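Local coordinates for glycine cleavage system transcriptional repressor, putative (Vibrio cholerae, PDB 1U8S), which probably represses transcription of the glycine cleavage system genes, and carries two ACT domains of the kind that often serve regulation by small ligands, at residues Q5-I19 with H73-H85. Residues are numbered along the deposited sequence; the frame is centred on the assembly and turned at random.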
loop_
_atom_site.group_PDB
_atom_site.type_symbol
_atom_site.label_atom_id
_atom_site.label_comp_id
_atom_site.label_asym_id
_atom_site.label_seq_id
_atom_site.Cartn_x
_atom_site.Cartn_y
_atom_site.Cartn_z
ATOM N N GLN B 5 20.299 -8.570 -4.740
ATOM C CA GLN B 5 20.090 -7.189 -4.302
ATOM C C GLN B 5 18.609 -6.757 -4.310
ATOM O O GLN B 5 17.845 -7.107 -5.215
ATOM C CB GLN B 5 20.912 -6.247 -5.185
ATOM C CG GLN B 5 20.681 -4.776 -4.905
ATOM C CD GLN B 5 21.177 -4.346 -3.537
ATOM O OE1 GLN B 5 20.841 -3.261 -3.057
ATOM N NE2 GLN B 5 21.990 -5.186 -2.907
ATOM N N HIS B 6 18.216 -5.991 -3.296
ATOM C CA HIS B 6 16.841 -5.528 -3.164
ATOM C C HIS B 6 16.690 -4.063 -3.514
ATOM O O HIS B 6 17.573 -3.256 -3.237
ATOM C CB HIS B 6 16.335 -5.743 -1.737
ATOM C CG HIS B 6 16.281 -7.176 -1.317
ATOM N ND1 HIS B 6 17.393 -7.990 -1.300
ATOM C CD2 HIS B 6 15.255 -7.935 -0.867
ATOM C CE1 HIS B 6 17.056 -9.186 -0.853
ATOM N NE2 HIS B 6 15.763 -9.180 -0.582
ATOM N N LEU B 7 15.547 -3.724 -4.102
ATOM C CA LEU B 7 15.251 -2.355 -4.500
ATOM C C LEU B 7 13.812 -2.022 -4.123
ATOM O O LEU B 7 12.941 -2.898 -4.120
ATOM C CB LEU B 7 15.431 -2.200 -6.015
ATOM C CG LEU B 7 15.161 -0.830 -6.638
ATOM C CD1 LEU B 7 16.230 0.151 -6.195
ATOM C CD2 LEU B 7 15.163 -0.940 -8.150
ATOM N N VAL B 8 13.572 -0.757 -3.798
ATOM C CA VAL B 8 12.240 -0.302 -3.438
ATOM C C VAL B 8 11.751 0.647 -4.513
ATOM O O VAL B 8 12.448 1.588 -4.887
ATOM C CB VAL B 8 12.232 0.434 -2.088
ATOM C CG1 VAL B 8 10.938 1.202 -1.935
ATOM C CG2 VAL B 8 12.382 -0.564 -0.952
ATOM N N ILE B 9 10.548 0.400 -5.010
ATOM C CA ILE B 9 9.991 1.240 -6.056
ATOM C C ILE B 9 8.706 1.965 -5.654
ATOM O O ILE B 9 7.831 1.408 -4.991
ATOM C CB ILE B 9 9.705 0.417 -7.330
ATOM C CG1 ILE B 9 11.007 -0.163 -7.884
ATOM C CG2 ILE B 9 9.044 1.297 -8.382
ATOM C CD1 ILE B 9 10.795 -1.126 -9.052
ATOM N N THR B 10 8.618 3.219 -6.073
ATOM C CA THR B 10 7.464 4.051 -5.817
ATOM C C THR B 10 7.031 4.616 -7.161
ATOM O O THR B 10 7.861 5.078 -7.939
ATOM C CB THR B 10 7.811 5.209 -4.860
ATOM O OG1 THR B 10 7.422 4.854 -3.528
ATOM C CG2 THR B 10 7.096 6.477 -5.271
ATOM N N ALA B 11 5.733 4.585 -7.435
ATOM C CA ALA B 11 5.232 5.103 -8.700
ATOM C C ALA B 11 3.838 5.711 -8.600
ATOM O O ALA B 11 2.975 5.211 -7.884
ATOM C CB ALA B 11 5.242 3.996 -9.744
ATOM N N VAL B 12 3.630 6.803 -9.325
ATOM C CA VAL B 12 2.344 7.483 -9.338
ATOM C C VAL B 12 2.079 7.901 -10.767
ATOM O O VAL B 12 2.903 8.562 -11.395
ATOM C CB VAL B 12 2.348 8.740 -8.460
ATOM C CG1 VAL B 12 0.932 9.302 -8.349
ATOM C CG2 VAL B 12 2.894 8.406 -7.104
ATOM N N GLY B 13 0.928 7.503 -11.286
ATOM C CA GLY B 13 0.587 7.855 -12.647
ATOM C C GLY B 13 -0.908 7.823 -12.862
ATOM O O GLY B 13 -1.649 7.151 -12.133
ATOM N N THR B 14 -1.359 8.568 -13.859
ATOM C CA THR B 14 -2.770 8.601 -14.166
ATOM C C THR B 14 -3.173 7.169 -14.471
ATOM O O THR B 14 -2.656 6.548 -15.406
ATOM C CB THR B 14 -3.061 9.485 -15.386
ATOM O OG1 THR B 14 -2.488 10.783 -15.184
ATOM C CG2 THR B 14 -4.559 9.631 -15.576
ATOM N N ASP B 15 -4.087 6.650 -13.663
ATOM C CA ASP B 15 -4.567 5.293 -13.828
ATOM C C ASP B 15 -5.210 5.054 -15.189
ATOM O O ASP B 15 -6.143 5.746 -15.590
ATOM C CB ASP B 15 -5.557 4.950 -12.714
ATOM C CG ASP B 15 -6.072 3.524 -12.806
ATOM O OD1 ASP B 15 -5.229 2.606 -12.902
ATOM O OD2 ASP B 15 -7.314 3.326 -12.774
ATOM N N ARG B 16 -4.684 4.062 -15.890
ATOM C CA ARG B 16 -5.162 3.666 -17.203
ATOM C C ARG B 16 -5.087 2.140 -17.253
ATOM O O ARG B 16 -4.259 1.526 -16.575
ATOM C CB ARG B 16 -4.281 4.282 -18.296
ATOM C CG ARG B 16 -2.804 4.390 -17.925
ATOM C CD ARG B 16 -1.928 4.756 -19.126
ATOM N NE ARG B 16 -1.720 3.605 -20.006
ATOM C CZ ARG B 16 -0.764 2.690 -19.847
ATOM N NH1 ARG B 16 0.099 2.783 -18.842
ATOM N NH2 ARG B 16 -0.688 1.662 -20.682
ATOM N N PRO B 17 -5.945 1.511 -18.065
ATOM C CA PRO B 17 -6.028 0.059 -18.241
ATOM C C PRO B 17 -4.787 -0.813 -18.022
ATOM O O PRO B 17 -4.846 -1.777 -17.255
ATOM C CB PRO B 17 -6.598 -0.065 -19.644
ATOM C CG PRO B 17 -7.622 1.039 -19.636
ATOM C CD PRO B 17 -6.854 2.197 -19.005
ATOM N N GLY B 18 -3.669 -0.493 -18.668
ATOM C CA GLY B 18 -2.494 -1.339 -18.498
ATOM C C GLY B 18 -1.250 -0.787 -17.820
ATOM O O GLY B 18 -0.168 -1.366 -17.939
ATOM N N ILE B 19 -1.386 0.314 -17.091
ATOM C CA ILE B 19 -0.232 0.902 -16.429
ATOM C C ILE B 19 0.472 -0.103 -15.514
ATOM O O ILE B 19 1.697 -0.228 -15.552
ATOM C CB ILE B 19 -0.636 2.163 -15.624
ATOM C CG1 ILE B 19 0.617 2.901 -15.154
ATOM C CG2 ILE B 19 -1.512 1.784 -14.445
ATOM C CD1 ILE B 19 1.314 3.681 -16.252
ATOM N N HIS B 73 4.603 7.635 -20.224
ATOM C CA HIS B 73 3.294 7.418 -19.617
ATOM C C HIS B 73 2.969 8.480 -18.570
ATOM O O HIS B 73 1.987 8.360 -17.839
ATOM C CB HIS B 73 3.234 6.023 -18.985
ATOM C CG HIS B 73 3.380 4.909 -19.978
ATOM N ND1 HIS B 73 4.581 4.602 -20.580
ATOM C CD2 HIS B 73 2.465 4.060 -20.507
ATOM C CE1 HIS B 73 4.400 3.613 -21.440
ATOM N NE2 HIS B 73 3.125 3.267 -21.415
ATOM N N ASP B 74 3.790 9.524 -18.508
ATOM C CA ASP B 74 3.585 10.600 -17.545
ATOM C C ASP B 74 3.587 10.044 -16.123
ATOM O O ASP B 74 3.048 10.649 -15.193
ATOM C CB ASP B 74 2.264 11.325 -17.835
ATOM C CG ASP B 74 2.461 12.580 -18.679
ATOM O OD1 ASP B 74 3.039 13.562 -18.155
ATOM O OD2 ASP B 74 2.046 12.584 -19.862
ATOM N N LEU B 75 4.214 8.883 -15.977
ATOM C CA LEU B 75 4.332 8.193 -14.704
ATOM C C LEU B 75 5.455 8.860 -13.901
ATOM O O LEU B 75 6.373 9.432 -14.479
ATOM C CB LEU B 75 4.663 6.733 -14.989
ATOM C CG LEU B 75 4.450 5.642 -13.948
ATOM C CD1 LEU B 75 4.766 4.301 -14.595
ATOM C CD2 LEU B 75 5.337 5.876 -12.743
ATOM N N ILE B 76 5.380 8.807 -12.578
ATOM C CA ILE B 76 6.418 9.411 -11.743
ATOM C C ILE B 76 7.069 8.309 -10.927
ATOM O O ILE B 76 6.385 7.612 -10.186
ATOM C CB ILE B 76 5.837 10.428 -10.753
ATOM C CG1 ILE B 76 4.797 11.305 -11.442
ATOM C CG2 ILE B 76 6.948 11.309 -10.208
ATOM C CD1 ILE B 76 4.093 12.262 -10.490
ATOM N N THR B 77 8.382 8.150 -11.039
ATOM C CA THR B 77 9.051 7.096 -10.290
ATOM C C THR B 77 10.021 7.569 -9.217
ATOM O O THR B 77 10.469 8.714 -9.204
ATOM C CB THR B 77 9.804 6.153 -11.217
ATOM O OG1 THR B 77 10.926 6.840 -11.787
ATOM C CG2 THR B 77 8.882 5.670 -12.321
ATOM N N MET B 78 10.345 6.648 -8.321
ATOM C CA MET B 78 11.238 6.913 -7.215
ATOM C C MET B 78 11.739 5.540 -6.774
ATOM O O MET B 78 10.936 4.647 -6.525
ATOM C CB MET B 78 10.436 7.593 -6.103
ATOM C CG MET B 78 11.242 8.265 -5.021
ATOM S SD MET B 78 10.195 9.426 -4.077
ATOM C CE MET B 78 9.355 8.295 -2.910
ATOM N N MET B 79 13.055 5.362 -6.704
ATOM C CA MET B 79 13.625 4.079 -6.291
ATOM C C MET B 79 14.683 4.252 -5.204
ATOM O O MET B 79 15.165 5.355 -4.965
ATOM C CB MET B 79 14.282 3.371 -7.468
ATOM C CG MET B 79 13.451 3.310 -8.721
ATOM S SD MET B 79 14.402 2.542 -10.031
ATOM C CE MET B 79 15.582 3.886 -10.441
ATOM N N LYS B 80 15.042 3.149 -4.558
ATOM C CA LYS B 80 16.052 3.173 -3.517
ATOM C C LYS B 80 16.478 1.776 -3.112
ATOM O O LYS B 80 15.668 0.979 -2.640
ATOM C CB LYS B 80 15.555 3.920 -2.276
ATOM C CG LYS B 80 16.529 3.818 -1.110
ATOM C CD LYS B 80 16.118 4.650 0.082
ATOM C CE LYS B 80 17.162 4.543 1.179
ATOM N NZ LYS B 80 16.889 5.466 2.308
ATOM N N ARG B 81 17.756 1.475 -3.292
ATOM C CA ARG B 81 18.258 0.173 -2.905
ATOM C C ARG B 81 18.095 0.078 -1.387
ATOM O O ARG B 81 17.974 1.096 -0.702
ATOM C CB ARG B 81 19.725 0.035 -3.318
ATOM C CG ARG B 81 19.965 0.312 -4.806
ATOM C CD ARG B 81 21.460 0.350 -5.149
ATOM N NE ARG B 81 22.001 -0.960 -5.506
ATOM C CZ ARG B 81 22.148 -1.389 -6.758
ATOM N NH1 ARG B 81 21.805 -0.612 -7.780
ATOM N NH2 ARG B 81 22.630 -2.604 -6.987
ATOM N N THR B 82 18.073 -1.144 -0.868
ATOM C CA THR B 82 17.911 -1.357 0.563
ATOM C C THR B 82 18.344 -2.775 0.948
ATOM O O THR B 82 18.477 -3.643 0.091
ATOM C CB THR B 82 16.438 -1.119 0.978
ATOM O OG1 THR B 82 16.305 -1.242 2.397
ATOM C CG2 THR B 82 15.521 -2.125 0.300
ATOM N N SER B 83 18.582 -2.989 2.239
ATOM C CA SER B 83 19.003 -4.288 2.756
ATOM C C SER B 83 17.915 -5.309 2.481
ATOM O O SER B 83 16.785 -4.941 2.168
ATOM C CB SER B 83 19.231 -4.218 4.271
ATOM O OG SER B 83 20.224 -3.271 4.611
ATOM N N PRO B 84 18.239 -6.609 2.599
ATOM C CA PRO B 84 17.213 -7.619 2.349
ATOM C C PRO B 84 16.070 -7.472 3.338
ATOM O O PRO B 84 16.232 -6.918 4.425
ATOM C CB PRO B 84 17.968 -8.936 2.501
ATOM C CG PRO B 84 19.068 -8.600 3.442
ATOM C CD PRO B 84 19.520 -7.247 2.944
ATOM N N HIS B 85 14.918 -7.982 2.925
ATOM C CA HIS B 85 13.677 -7.919 3.680
ATOM C C HIS B 85 13.431 -9.174 4.517
ATOM O O HIS B 85 13.292 -10.265 3.962
ATOM C CB HIS B 85 12.541 -7.727 2.669
ATOM C CG HIS B 85 11.175 -7.651 3.275
ATOM N ND1 HIS B 85 10.803 -6.660 4.155
ATOM C CD2 HIS B 85 10.076 -8.420 3.085
ATOM C CE1 HIS B 85 9.532 -6.820 4.482
ATOM N NE2 HIS B 85 9.067 -7.880 3.845
HETATM O O HOH W 1 0.526 10.293 -15.320
#
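His73 opens the contact by laying CD2 over one face of the Arg16 guanidinium, 3.2 Å from NH1, with the two planes 49° apart. Arg16 NH2 forms a salt bridge with Glu22, while His73 ND1 bonds to Leu69 O. Next, Asp74 O and Thr14 N are joined by a water that accepts from the amide and donates to the carbonyl. Leu75 holds CG anti to its backbone N (chi1 -161°), which brings CD2 to Ala11 CB at 3.5 Å, and CD1 touches Ile19 CD1. From Ile76 the chain runs antiparallel to 5-14 as the outermost strand of this chain's sheet on that side. Ile76 and Val12 exchange two backbone hydrogen bonds, the one from Ile76 N to Val12 O being 2.8 Å long. Met78 runs alongside Thr10 in the same direction, CB 3.6 Å from Thr10 CG2. Met79 points to the other face, and its CB packs 4.0 Å from Leu7 CD1. Lys80 O accepts from Val8 N. Thr82 CG2 meets Val8 CG2 at 3.7 Å. Finally Pro84 sets its CA squarely over the His6 ring, 3.5 Å from the centroid and 6° off the normal, a CH-pi contact. On the Met78 face, Thr10 OG1 bonds to Thr10 OG1 of the second subunit, whose Glu45 takes a salt bridge from Lys80 NZ and a hydrogen bond with Thr82 OG1. Strand 76-82 thus completes the ACT-type βαββαβ sheet at one edge, pairing the first and last strands of this ACT domain: the side under helix 56-71 is mainly apolar, with an Arg81-Glu63 salt bridge at its end, whereas the partner side mixes Val8, Val12, Ile76 and Met78 with those polar bonds.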